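Local coordinates for DNA damage response protein Rtt109, putative (Neosartorya fumigata, PDB 5ZB9), which probably acetylates histone H3, in partnership with the chaperone Asf1, using acetyl-CoA as the acetyl donor, at residues 7-12 / 23-28; 36-41 / 86-91; 239-244 / 295-300. All blocks are in the same frame, centred on the assembly; numbering follows the deposited sequence.

Contact 1: 7-12 / 23-28; sequences VDLGDS and VTIRHI
Leu9, in the first turn of helix 9-16, lowers its side chain onto strand 22-35 between Ile25 and His27, two residues that point to the same side of the strand. Its CG lies anti to the backbone N (chi1 172°), which carries the branch toward the strand. Leu9 CD2 does most of the touching: it meets the imidazole of His27 obliquely, 3.7 Å from His27 ND1, and also lies against His27 CB. On the Ile25 side the fit is looser, Leu9 CG standing 4.2 Å from Ile25 CD1. Ile25 holds CG1 between its backbone N and carbonyl carbon (chi1 59°) and then extends (chi2 167°), carrying CD1 up to the helix backbone, where it rests 3.7 Å from Gly10 CA. The methyl of Ile25 thus lies directly on the main chain of the helix. The imidazole of His27 is fixed from its far end: NE2 hydrogen-bonds to His55 on the adjacent strand 50-61, and Phe119 of helix 111-127 meets the ring edge-to-face. Leu9 also packs on Phe119 and Phe122 of that helix, closing a buried apolar corner. The turn bearing Leu9 is capped by Asp8, whose OD2 accepts a weak bond of 3.2 Å from Asp11 N. Asp8 O takes both the N and the OG of Ser12, from opposite faces of its plane; the hydroxyl, Ser12 OG, 2.7 Å from Asp8 O, comes from above the carbonyl plane. Asp11 turns away from the strand into salt bridges with Lys15 and Arg469. Here an N-capped amino-terminal helix packs by its first turn on a strand of the central mixed sheet in the histone acetyltransferase domain, wedged beside helix 111-127.

Contact 2: 36-41 / 86-91; sequences VALFAA and LTTIFV
Leu38 and Thr88 reach toward each other tip to tip, the leucine from the loop between strands 22-35 and 50-61, the threonine from strand 86-96. From Leu38 CB the chain first turns to put CG beside the backbone N and anti to the carbonyl carbon (chi1 -73°). CB and CG only lead up to the contact. At the fork Leu38 CD1 continues the extended line from CA (chi2 178°) and makes the whole approach to the threonine, 3.7 Å from Thr88 OG1 and 3.8 Å from Thr88 CB. Thr88 CG2 is also near Leu38 CD1, at 4.0 Å, so this methyl rests on the fork of the threonine, against hydroxyl and methyl alike. The other branch, CD2, diverges from Thr88. One residue on, Phe39 makes a lighter contact: its CE2 corner lies 4.4 Å from Leu86 CD2, and the methyl sits at the ring edge, near the ring plane. Leu38 CD1 and Leu86 CD2 thus join loop and strand by van der Waals contact. Leu38 and Thr88 each pack also on Tyr81 of strand 71-82 and on Phe259 of a loop, while backbone bonds tie Leu38 to Arg258. Strand 86-96 runs between strand 71-82, antiparallel, and strand 133-140, parallel; the loop 36-41 lies beside its beginning, whereas Ile89 and Val91 pack on helix 111-127.

Contact 3: 239-244 / 295-300; sequences YPLHQL and KSLAQF
A small apolar patch near the protein surface joins the starts of two short helices, 241-244 and 297-304, with an inverse gamma turn centred on Pro240 leading into the first. Leu297 is the centre of the patch: its CG stands anti to the backbone N (chi1 -172°), sending the branch out from the helix toward the other segment. A single methyl, CD2, serves both partners. Leu297 CD2 lies 3.9 Å from Leu241 CD1 and almost as close to Leu241 CD2, so it rests against the fork of the opposing leucine; the two side chains slide past each other in opposite directions. Leu297 CD2 also meets the Tyr239 ring obliquely, 4.0 Å from Tyr239 CD2, with the two side chains crossing at about a right angle. In the gamma turn Leu241 N donates to Tyr239 O over 2.7 Å, a link between the two residues that share the methyl. Leu241 CD2 in addition lies over one face of the His242 ring, offset toward its rim. On the other segment, the helix start is capped by Ser296, whose OG accepts from Gln299 N at 3.1 Å. Gln299 returns a bond to the residue before the cap, its OE1 taking Lys295 N at 3.0 Å from above the amide carbonyl plane. Beyond the patch, the hydroxyl of Tyr239 bonds to Leu255 O, and its ring meets Trp320 of strand 317-324 edge-to-face. Pro240 and Gln243 settle on strands 202-208 and 317-324, and Leu244 reaches Met135 of strand 133-140, while Phe300 packs on Phe267 of helix 266-272; the patch lies between helix 297-304 and strands 202-208 and 317-324 of the sheet.

Contacts 1 and 2 both reach the same mixed sheet, with centres 26 Å apart and nearest atoms about 10 Å apart. Contact 3 lies across the chain's centre from contact 1, 37 Å from it between centres, but directly adjoins contact 2: Phe39 CE1 is 3.9 Å from Tyr239 OH, so the phenylalanine that meets Leu86 also touches the tyrosine that meets Leu297. Contact 1 is the one nearest the cofactor site, the side chain of Ile25 lying about 11 Å from that of Leu112, a CoA-binding residue; no CoA is bound here. Contacts 2 and 3 lie away from the annotated CoA residues.

Contact 1: 7-12 / 23-28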
ATOM      1  N   VAL A   7     -12.316 -10.848  12.514  1.00 63.20           N
ATOM      2  CA  VAL A   7     -10.942 -11.282  12.282  1.00 56.45           C
ATOM      3  C   VAL A   7      -9.976 -10.575  13.238  1.00 52.03           C
ATOM      4  O   VAL A   7     -10.148  -9.397  13.559  1.00 53.46           O
ATOM      5  CB  VAL A   7     -10.520 -11.031  10.824  1.00 55.53           C
ATOM      6  CG1 VAL A   7      -9.095 -11.500  10.586  1.00 49.28           C
ATOM      7  CG2 VAL A   7     -11.474 -11.742   9.877  1.00 61.19           C
ATOM      8  N   ASP A   8      -8.974 -11.314  13.701  1.00 43.77           N
ATOM      9  CA  ASP A   8      -7.992 -10.806  14.650  1.00 42.32           C
ATOM     10  C   ASP A   8      -6.608 -10.752  13.999  1.00 41.14           C
ATOM     11  O   ASP A   8      -6.153 -11.735  13.410  1.00 39.30           O
ATOM     12  CB  ASP A   8      -7.960 -11.690  15.903  1.00 33.65           C
ATOM     13  CG  ASP A   8      -7.034 -11.150  16.974  1.00 47.45           C
ATOM     14  OD1 ASP A   8      -7.094  -9.930  17.241  1.00 56.56           O
ATOM     15  OD2 ASP A   8      -6.245 -11.934  17.548  1.00 50.95           O
ATOM     16  N   LEU A   9      -5.939  -9.608  14.104  1.00 35.62           N
ATOM     17  CA  LEU A   9      -4.638  -9.444  13.469  1.00 31.08           C
ATOM     18  C   LEU A   9      -3.593 -10.359  14.097  1.00 33.94           C
ATOM     19  O   LEU A   9      -2.884 -11.073  13.386  1.00 32.82           O
ATOM     20  CB  LEU A   9      -4.179  -7.989  13.542  1.00 26.06           C
ATOM     21  CG  LEU A   9      -2.748  -7.721  13.070  1.00 29.60           C
ATOM     22  CD1 LEU A   9      -2.496  -8.298  11.673  1.00 23.30           C
ATOM     23  CD2 LEU A   9      -2.462  -6.232  13.093  1.00 24.70           C
ATOM     24  N   GLY A  10      -3.502 -10.343  15.424  1.00 36.33           N
ATOM     25  CA  GLY A  10      -2.505 -11.138  16.124  1.00 35.34           C
ATOM     26  C   GLY A  10      -2.668 -12.622  15.855  1.00 34.99           C
ATOM     27  O   GLY A  10      -1.693 -13.364  15.751  1.00 36.49           O
ATOM     28  N   ASP A  11      -3.912 -13.058  15.726  1.00 34.43           N
ATOM     29  CA  ASP A  11      -4.187 -14.454  15.444  1.00 40.45           C
ATOM     30  C   ASP A  11      -3.857 -14.825  14.001  1.00 40.76           C
ATOM     31  O   ASP A  11      -3.322 -15.903  13.739  1.00 39.07           O
ATOM     32  CB  ASP A  11      -5.646 -14.777  15.734  1.00 48.19           C
ATOM     33  CG  ASP A  11      -5.887 -16.262  15.882  1.00 58.00           C
ATOM     34  OD1 ASP A  11      -5.196 -16.894  16.725  1.00 45.98           O
ATOM     35  OD2 ASP A  11      -6.752 -16.790  15.144  1.00 56.94           O
ATOM     36  N   SER A  12      -4.188 -13.936  13.067  1.00 36.75           N
ATOM     37  CA  SER A  12      -3.851 -14.150  11.663  1.00 38.24           C
ATOM     38  C   SER A  12      -2.354 -14.310  11.509  1.00 33.60           C
ATOM     39  O   SER A  12      -1.868 -15.213  10.823  1.00 37.37           O
ATOM     40  CB  SER A  12      -4.339 -12.985  10.800  1.00 34.22           C
ATOM     41  OG  SER A  12      -5.732 -12.788  10.958  1.00 48.84           O
ATOM     42  N   VAL A  23       6.860 -12.567  18.623  1.00 22.31           N
ATOM     43  CA  VAL A  23       6.976 -11.126  18.440  1.00 28.12           C
ATOM     44  C   VAL A  23       5.859 -10.415  19.187  1.00 25.39           C
ATOM     45  O   VAL A  23       4.889 -11.037  19.612  1.00 28.75           O
ATOM     46  CB  VAL A  23       6.921 -10.729  16.947  1.00 27.27           C
ATOM     47  CG1 VAL A  23       8.072 -11.366  16.176  1.00 21.37           C
ATOM     48  CG2 VAL A  23       5.575 -11.122  16.347  1.00 18.15           C
ATOM     49  N   THR A  24       5.997  -9.106  19.339  1.00 26.31           N
ATOM     50  CA  THR A  24       4.955  -8.290  19.945  1.00 23.37           C
ATOM     51  C   THR A  24       4.470  -7.298  18.900  1.00 23.66           C
ATOM     52  O   THR A  24       5.278  -6.724  18.172  1.00 23.10           O
ATOM     53  CB  THR A  24       5.469  -7.539  21.191  1.00 24.81           C
ATOM     54  OG1 THR A  24       5.925  -8.489  22.161  1.00 31.29           O
ATOM     55  CG2 THR A  24       4.380  -6.666  21.799  1.00 22.62           C
ATOM     56  N   ILE A  25       3.157  -7.101  18.814  1.00 23.05           N
ATOM     57  CA  ILE A  25       2.614  -6.180  17.829  1.00 24.14           C
ATOM     58  C   ILE A  25       1.814  -5.050  18.464  1.00 25.23           C
ATOM     59  O   ILE A  25       1.107  -5.235  19.459  1.00 25.72           O
ATOM     60  CB  ILE A  25       1.719  -6.911  16.800  1.00 17.27           C
ATOM     61  CG1 ILE A  25       0.562  -7.626  17.497  1.00 16.94           C
ATOM     62  CG2 ILE A  25       2.539  -7.890  16.011  1.00 16.06           C
ATOM     63  CD1 ILE A  25      -0.498  -8.098  16.556  1.00 18.76           C
ATOM     64  N   ARG A  26       1.950  -3.869  17.880  1.00 21.36           N
ATOM     65  CA  ARG A  26       1.128  -2.737  18.253  1.00 22.67           C
ATOM     66  C   ARG A  26       0.574  -2.127  16.973  1.00 28.51           C
ATOM     67  O   ARG A  26       1.301  -1.595  16.133  1.00 27.99           O
ATOM     68  CB  ARG A  26       1.924  -1.718  19.074  1.00 22.47           C
ATOM     69  CG  ARG A  26       2.379  -2.278  20.422  1.00 26.62           C
ATOM     70  CD  ARG A  26       3.264  -1.318  21.223  1.00 24.52           C
ATOM     71  NE  ARG A  26       3.564  -1.861  22.548  1.00 27.74           N
ATOM     72  CZ  ARG A  26       4.627  -2.610  22.832  1.00 29.77           C
ATOM     73  NH1 ARG A  26       5.511  -2.900  21.890  1.00 27.26           N
ATOM     74  NH2 ARG A  26       4.808  -3.067  24.062  1.00 31.99           N
ATOM     75  N   HIS A  27      -0.731  -2.255  16.821  1.00 22.27           N
ATOM     76  CA  HIS A  27      -1.431  -1.748  15.673  1.00 19.15           C
ATOM     77  C   HIS A  27      -2.237  -0.530  16.117  1.00 27.58           C
ATOM     78  O   HIS A  27      -3.167  -0.647  16.908  1.00 25.10           O
ATOM     79  CB  HIS A  27      -2.323  -2.853  15.096  1.00 23.52           C
ATOM     80  CG  HIS A  27      -3.262  -2.392  14.027  1.00 24.24           C
ATOM     81  ND1 HIS A  27      -4.376  -3.116  13.661  1.00 25.53           N
ATOM     82  CD2 HIS A  27      -3.260  -1.286  13.247  1.00 23.24           C
ATOM     83  CE1 HIS A  27      -5.020  -2.475  12.702  1.00 28.09           C
ATOM     84  NE2 HIS A  27      -4.365  -1.360  12.435  1.00 26.59           N
ATOM     85  N   ILE A  28      -1.869   0.650  15.643  1.00 21.59           N
ATOM     86  CA  ILE A  28      -2.661   1.813  15.990  1.00 26.45           C
ATOM     87  C   ILE A  28      -3.294   2.354  14.725  1.00 26.16           C
ATOM     88  O   ILE A  28      -2.736   2.228  13.642  1.00 27.13           O
ATOM     89  CB  ILE A  28      -1.827   2.904  16.710  1.00 29.14           C
ATOM     90  CG1 ILE A  28      -0.752   3.473  15.796  1.00 26.86           C
ATOM     91  CG2 ILE A  28      -1.183   2.343  17.986  1.00 26.72           C
ATOM     92  CD1 ILE A  28       0.021   4.591  16.443  1.00 31.62           C
TER

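Contact 2: 36-41 / 86-91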
ATOM      1  N   VAL A  36      -8.422  14.689   0.739  1.00 31.97           N
ATOM      2  CA  VAL A  36      -8.384  15.060  -0.664  1.00 29.42           C
ATOM      3  C   VAL A  36      -8.530  13.798  -1.500  1.00 31.20           C
ATOM      4  O   VAL A  36      -7.979  12.755  -1.148  1.00 31.04           O
ATOM      5  CB  VAL A  36      -7.068  15.784  -1.016  1.00 34.73           C
ATOM      6  CG1 VAL A  36      -7.018  16.120  -2.493  1.00 24.69           C
ATOM      7  CG2 VAL A  36      -6.898  17.038  -0.156  1.00 25.33           C
ATOM      8  N   ALA A  37      -9.287  13.890  -2.589  1.00 29.03           N
ATOM      9  CA  ALA A  37      -9.485  12.766  -3.495  1.00 29.94           C
ATOM     10  C   ALA A  37      -8.164  12.231  -4.060  1.00 30.40           C
ATOM     11  O   ALA A  37      -7.197  12.978  -4.239  1.00 26.85           O
ATOM     12  CB  ALA A  37     -10.417  13.170  -4.640  1.00 24.36           C
ATOM     13  N   LEU A  38      -8.137  10.932  -4.337  1.00 24.55           N
ATOM     14  CA  LEU A  38      -6.999  10.309  -4.995  1.00 30.35           C
ATOM     15  C   LEU A  38      -6.884  10.754  -6.451  1.00 27.69           C
ATOM     16  O   LEU A  38      -5.784  10.911  -6.980  1.00 29.37           O
ATOM     17  CB  LEU A  38      -7.105   8.783  -4.922  1.00 25.04           C
ATOM     18  CG  LEU A  38      -6.827   8.161  -3.557  1.00 26.00           C
ATOM     19  CD1 LEU A  38      -7.022   6.656  -3.605  1.00 26.28           C
ATOM     20  CD2 LEU A  38      -5.421   8.510  -3.094  1.00 27.43           C
ATOM     21  N   PHE A  39      -8.023  10.947  -7.101  1.00 24.77           N
ATOM     22  CA  PHE A  39      -8.029  11.401  -8.488  1.00 30.51           C
ATOM     23  C   PHE A  39      -8.500  12.846  -8.606  1.00 31.93           C
ATOM     24  O   PHE A  39      -9.489  13.235  -7.989  1.00 35.30           O
ATOM     25  CB  PHE A  39      -8.922  10.502  -9.339  1.00 30.60           C
ATOM     26  CG  PHE A  39      -8.479   9.076  -9.372  1.00 30.31           C
ATOM     27  CD1 PHE A  39      -7.638   8.623 -10.373  1.00 28.08           C
ATOM     28  CD2 PHE A  39      -8.899   8.184  -8.393  1.00 30.55           C
ATOM     29  CE1 PHE A  39      -7.223   7.304 -10.402  1.00 31.22           C
ATOM     30  CE2 PHE A  39      -8.492   6.865  -8.415  1.00 24.75           C
ATOM     31  CZ  PHE A  39      -7.655   6.423  -9.419  1.00 30.02           C
ATOM     32  N   ALA A  40      -7.782  13.636  -9.394  1.00 29.11           N
ATOM     33  CA  ALA A  40      -8.218  14.992  -9.710  1.00 31.53           C
ATOM     34  C   ALA A  40      -9.513  14.959 -10.527  1.00 33.38           C
ATOM     35  O   ALA A  40      -9.699  14.084 -11.386  1.00 27.09           O
ATOM     36  CB  ALA A  40      -7.129  15.745 -10.463  1.00 24.52           C
ATOM     37  N   ALA A  41     -10.408  15.905 -10.247  1.00 29.99           N
ATOM     38  CA  ALA A  41     -11.675  16.011 -10.968  1.00 32.70           C
ATOM     39  C   ALA A  41     -11.459  16.530 -12.377  1.00 29.54           C
ATOM     40  O   ALA A  41     -10.609  17.393 -12.600  1.00 32.82           O
ATOM     41  CB  ALA A  41     -12.643  16.921 -10.223  1.00 37.54           C
ATOM     42  N   LEU A  86     -14.773   2.784  -4.712  1.00 32.94           N
ATOM     43  CA  LEU A  86     -13.448   2.179  -4.608  1.00 28.91           C
ATOM     44  C   LEU A  86     -12.895   2.216  -3.189  1.00 30.61           C
ATOM     45  O   LEU A  86     -12.954   3.251  -2.521  1.00 27.76           O
ATOM     46  CB  LEU A  86     -12.472   2.881  -5.553  1.00 25.88           C
ATOM     47  CG  LEU A  86     -11.056   2.315  -5.678  1.00 27.44           C
ATOM     48  CD1 LEU A  86     -11.066   0.895  -6.261  1.00 20.38           C
ATOM     49  CD2 LEU A  86     -10.193   3.248  -6.520  1.00 20.46           C
ATOM     50  N   THR A  87     -12.375   1.075  -2.735  1.00 28.39           N
ATOM     51  CA  THR A  87     -11.529   1.025  -1.545  1.00 26.77           C
ATOM     52  C   THR A  87     -10.076   0.900  -1.988  1.00 26.63           C
ATOM     53  O   THR A  87      -9.736   0.029  -2.791  1.00 23.71           O
ATOM     54  CB  THR A  87     -11.862  -0.158  -0.614  1.00 29.33           C
ATOM     55  OG1 THR A  87     -13.230  -0.092  -0.206  1.00 34.83           O
ATOM     56  CG2 THR A  87     -10.967  -0.126   0.628  1.00 24.13           C
ATOM     57  N   THR A  88      -9.220   1.768  -1.464  1.00 26.98           N
ATOM     58  CA  THR A  88      -7.806   1.709  -1.802  1.00 25.15           C
ATOM     59  C   THR A  88      -6.955   1.513  -0.567  1.00 22.08           C
ATOM     60  O   THR A  88      -6.961   2.336   0.341  1.00 24.41           O
ATOM     61  CB  THR A  88      -7.341   2.977  -2.536  1.00 22.56           C
ATOM     62  OG1 THR A  88      -8.093   3.121  -3.744  1.00 25.74           O
ATOM     63  CG2 THR A  88      -5.862   2.871  -2.884  1.00 23.07           C
ATOM     64  N   ILE A  89      -6.219   0.410  -0.547  1.00 18.16           N
ATOM     65  CA  ILE A  89      -5.275   0.145   0.519  1.00 18.38           C
ATOM     66  C   ILE A  89      -3.845   0.457   0.050  1.00 21.92           C
ATOM     67  O   ILE A  89      -3.264  -0.267  -0.763  1.00 19.03           O
ATOM     68  CB  ILE A  89      -5.395  -1.299   0.990  1.00 22.20           C
ATOM     69  CG1 ILE A  89      -6.825  -1.552   1.490  1.00 23.41           C
ATOM     70  CG2 ILE A  89      -4.397  -1.590   2.089  1.00 16.49           C
ATOM     71  CD1 ILE A  89      -7.038  -2.941   2.024  1.00 26.64           C
ATOM     72  N   PHE A  90      -3.295   1.558   0.559  1.00 19.96           N
ATOM     73  CA  PHE A  90      -2.013   2.061   0.087  1.00 19.58           C
ATOM     74  C   PHE A  90      -0.937   1.980   1.153  1.00 19.55           C
ATOM     75  O   PHE A  90      -1.128   2.459   2.271  1.00 20.34           O
ATOM     76  CB  PHE A  90      -2.150   3.512  -0.388  1.00 21.12           C
ATOM     77  CG  PHE A  90      -0.842   4.159  -0.737  1.00 17.07           C
ATOM     78  CD1 PHE A  90      -0.176   3.818  -1.902  1.00 17.06           C
ATOM     79  CD2 PHE A  90      -0.279   5.108   0.101  1.00 16.96           C
ATOM     80  CE1 PHE A  90       1.039   4.415  -2.228  1.00 17.60           C
ATOM     81  CE2 PHE A  90       0.932   5.708  -0.219  1.00 18.55           C
ATOM     82  CZ  PHE A  90       1.592   5.359  -1.385  1.00 18.26           C
ATOM     83  N   VAL A  91       0.196   1.378   0.801  1.00 16.58           N
ATOM     84  CA  VAL A  91       1.337   1.305   1.709  1.00 18.27           C
ATOM     85  C   VAL A  91       2.132   2.603   1.616  1.00 22.63           C
ATOM     86  O   VAL A  91       2.641   2.941   0.549  1.00 21.04           O
ATOM     87  CB  VAL A  91       2.257   0.116   1.378  1.00 20.05           C
ATOM     88  CG1 VAL A  91       3.366  -0.006   2.416  1.00 17.87           C
ATOM     89  CG2 VAL A  91       1.447  -1.170   1.272  1.00 16.42           C
TER

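Contact 3: 239-244 / 295-300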
ATOM      1  N   TYR A 239      -1.235  -0.598 -16.605  1.00 22.33           N
ATOM      2  CA  TYR A 239      -2.004   0.161 -15.635  1.00 21.63           C
ATOM      3  C   TYR A 239      -3.498  -0.102 -15.839  1.00 26.40           C
ATOM      4  O   TYR A 239      -4.023   0.112 -16.928  1.00 27.59           O
ATOM      5  CB  TYR A 239      -1.687   1.647 -15.772  1.00 24.34           C
ATOM      6  CG  TYR A 239      -2.514   2.557 -14.889  1.00 27.88           C
ATOM      7  CD1 TYR A 239      -2.403   2.506 -13.508  1.00 22.00           C
ATOM      8  CD2 TYR A 239      -3.378   3.492 -15.441  1.00 24.43           C
ATOM      9  CE1 TYR A 239      -3.145   3.345 -12.706  1.00 26.35           C
ATOM     10  CE2 TYR A 239      -4.122   4.336 -14.645  1.00 21.53           C
ATOM     11  CZ  TYR A 239      -4.003   4.259 -13.281  1.00 25.93           C
ATOM     12  OH  TYR A 239      -4.748   5.092 -12.483  1.00 23.66           O
ATOM     13  N   PRO A 240      -4.184  -0.571 -14.786  1.00 25.20           N
ATOM     14  CA  PRO A 240      -5.582  -1.011 -14.879  1.00 27.94           C
ATOM     15  C   PRO A 240      -6.554   0.160 -14.983  1.00 28.18           C
ATOM     16  O   PRO A 240      -7.446   0.284 -14.142  1.00 30.68           O
ATOM     17  CB  PRO A 240      -5.787  -1.772 -13.568  1.00 23.14           C
ATOM     18  CG  PRO A 240      -4.904  -1.031 -12.599  1.00 23.03           C
ATOM     19  CD  PRO A 240      -3.677  -0.650 -13.403  1.00 23.37           C
ATOM     20  N   LEU A 241      -6.371   0.990 -16.007  1.00 30.72           N
ATOM     21  CA  LEU A 241      -7.124   2.232 -16.197  1.00 29.21           C
ATOM     22  C   LEU A 241      -8.646   2.094 -16.116  1.00 31.89           C
ATOM     23  O   LEU A 241      -9.306   2.853 -15.412  1.00 36.37           O
ATOM     24  CB  LEU A 241      -6.754   2.845 -17.544  1.00 29.17           C
ATOM     25  CG  LEU A 241      -7.586   4.046 -17.985  1.00 34.07           C
ATOM     26  CD1 LEU A 241      -7.404   5.230 -17.033  1.00 24.21           C
ATOM     27  CD2 LEU A 241      -7.214   4.415 -19.398  1.00 29.45           C
ATOM     28  N   HIS A 242      -9.202   1.125 -16.832  1.00 33.40           N
ATOM     29  CA  HIS A 242     -10.649   1.000 -16.924  1.00 39.26           C
ATOM     30  C   HIS A 242     -11.301   0.494 -15.648  1.00 35.98           C
ATOM     31  O   HIS A 242     -12.502   0.666 -15.463  1.00 39.15           O
ATOM     32  CB  HIS A 242     -11.014   0.108 -18.110  1.00 36.25           C
ATOM     33  CG  HIS A 242     -10.654   0.722 -19.426  1.00 52.32           C
ATOM     34  ND1 HIS A 242      -9.453   0.480 -20.058  1.00 59.19           N
ATOM     35  CD2 HIS A 242     -11.306   1.628 -20.191  1.00 46.75           C
ATOM     36  CE1 HIS A 242      -9.396   1.184 -21.175  1.00 50.23           C
ATOM     37  NE2 HIS A 242     -10.506   1.892 -21.278  1.00 48.68           N
ATOM     38  N   GLN A 243     -10.516  -0.100 -14.753  1.00 31.13           N
ATOM     39  CA  GLN A 243     -11.061  -0.548 -13.472  1.00 31.73           C
ATOM     40  C   GLN A 243     -11.011   0.556 -12.418  1.00 30.54           C
ATOM     41  O   GLN A 243     -11.775   0.546 -11.457  1.00 28.29           O
ATOM     42  CB  GLN A 243     -10.316  -1.779 -12.968  1.00 31.28           C
ATOM     43  CG  GLN A 243     -10.402  -2.982 -13.889  1.00 29.82           C
ATOM     44  CD  GLN A 243      -9.963  -4.260 -13.200  1.00 38.64           C
ATOM     45  OE1 GLN A 243     -10.671  -4.788 -12.337  1.00 38.96           O
ATOM     46  NE2 GLN A 243      -8.786  -4.763 -13.570  1.00 37.30           N
ATOM     47  N   LEU A 244     -10.115   1.514 -12.616  1.00 32.30           N
ATOM     48  CA  LEU A 244      -9.909   2.592 -11.659  1.00 32.99           C
ATOM     49  C   LEU A 244     -10.627   3.880 -12.046  1.00 34.20           C
ATOM     50  O   LEU A 244     -10.985   4.675 -11.181  1.00 37.11           O
ATOM     51  CB  LEU A 244      -8.415   2.875 -11.520  1.00 33.69           C
ATOM     52  CG  LEU A 244      -7.656   2.219 -10.374  1.00 38.43           C
ATOM     53  CD1 LEU A 244      -8.075   0.769 -10.187  1.00 32.92           C
ATOM     54  CD2 LEU A 244      -6.159   2.335 -10.636  1.00 27.61           C
ATOM     55  N   LYS A 295       0.687  14.772 -23.249  1.00 33.14           N
ATOM     56  CA  LYS A 295      -0.628  14.836 -23.893  1.00 34.11           C
ATOM     57  C   LYS A 295      -1.511  13.607 -23.694  1.00 37.78           C
ATOM     58  O   LYS A 295      -2.712  13.657 -23.951  1.00 43.84           O
ATOM     59  CB  LYS A 295      -0.455  15.085 -25.395  1.00 38.33           C
ATOM     60  CG  LYS A 295       0.208  16.417 -25.728  1.00 40.20           C
ATOM     61  CD  LYS A 295      -0.606  17.573 -25.165  1.00 45.07           C
ATOM     62  CE  LYS A 295       0.006  18.927 -25.501  1.00 45.48           C
ATOM     63  NZ  LYS A 295      -0.936  20.026 -25.120  1.00 44.75           N
ATOM     64  N   SER A 296      -0.926  12.506 -23.243  1.00 33.74           N
ATOM     65  CA  SER A 296      -1.692  11.291 -23.013  1.00 27.76           C
ATOM     66  C   SER A 296      -1.161  10.502 -21.826  1.00 36.33           C
ATOM     67  O   SER A 296      -0.054  10.759 -21.332  1.00 30.56           O
ATOM     68  CB  SER A 296      -1.664  10.407 -24.248  1.00 32.17           C
ATOM     69  OG  SER A 296      -0.383   9.820 -24.387  1.00 33.28           O
ATOM     70  N   LEU A 297      -1.948   9.523 -21.386  1.00 30.60           N
ATOM     71  CA  LEU A 297      -1.540   8.643 -20.301  1.00 28.01           C
ATOM     72  C   LEU A 297      -0.311   7.827 -20.703  1.00 32.32           C
ATOM     73  O   LEU A 297       0.627   7.672 -19.921  1.00 33.55           O
ATOM     74  CB  LEU A 297      -2.693   7.726 -19.905  1.00 32.41           C
ATOM     75  CG  LEU A 297      -2.485   6.872 -18.659  1.00 33.51           C
ATOM     76  CD1 LEU A 297      -1.911   7.712 -17.520  1.00 27.02           C
ATOM     77  CD2 LEU A 297      -3.798   6.228 -18.259  1.00 24.87           C
ATOM     78  N   ALA A 298      -0.315   7.320 -21.932  1.00 31.82           N
ATOM     79  CA  ALA A 298       0.832   6.591 -22.472  1.00 33.53           C
ATOM     80  C   ALA A 298       2.104   7.428 -22.404  1.00 33.28           C
ATOM     81  O   ALA A 298       3.183   6.926 -22.091  1.00 36.79           O
ATOM     82  CB  ALA A 298       0.556   6.169 -23.912  1.00 24.46           C
ATOM     83  N   GLN A 299       1.965   8.716 -22.694  1.00 33.46           N
ATOM     84  CA  GLN A 299       3.109   9.613 -22.737  1.00 31.99           C
ATOM     85  C   GLN A 299       3.568   9.981 -21.322  1.00 31.77           C
ATOM     86  O   GLN A 299       4.746  10.267 -21.093  1.00 31.13           O
ATOM     87  CB  GLN A 299       2.756  10.862 -23.542  1.00 32.05           C
ATOM     88  CG  GLN A 299       3.950  11.598 -24.106  1.00 45.12           C
ATOM     89  CD  GLN A 299       3.566  12.893 -24.821  1.00 57.56           C
ATOM     90  OE1 GLN A 299       2.384  13.155 -25.089  1.00 44.50           O
ATOM     91  NE2 GLN A 299       4.573  13.713 -25.127  1.00 48.16           N
ATOM     92  N   PHE A 300       2.634   9.964 -20.375  1.00 30.88           N
ATOM     93  CA  PHE A 300       2.966  10.158 -18.965  1.00 28.07           C
ATOM     94  C   PHE A 300       3.916   9.061 -18.463  1.00 25.48           C
ATOM     95  O   PHE A 300       4.930   9.363 -17.835  1.00 25.98           O
ATOM     96  CB  PHE A 300       1.683  10.202 -18.113  1.00 27.35           C
ATOM     97  CG  PHE A 300       1.931  10.250 -16.623  1.00 23.74           C
ATOM     98  CD1 PHE A 300       2.180  11.455 -15.985  1.00 23.39           C
ATOM     99  CD2 PHE A 300       1.903   9.089 -15.861  1.00 21.91           C
ATOM    100  CE1 PHE A 300       2.412  11.501 -14.619  1.00 20.04           C
ATOM    101  CE2 PHE A 300       2.132   9.130 -14.494  1.00 20.23           C
ATOM    102  CZ  PHE A 300       2.384  10.337 -13.873  1.00 22.51           C
TER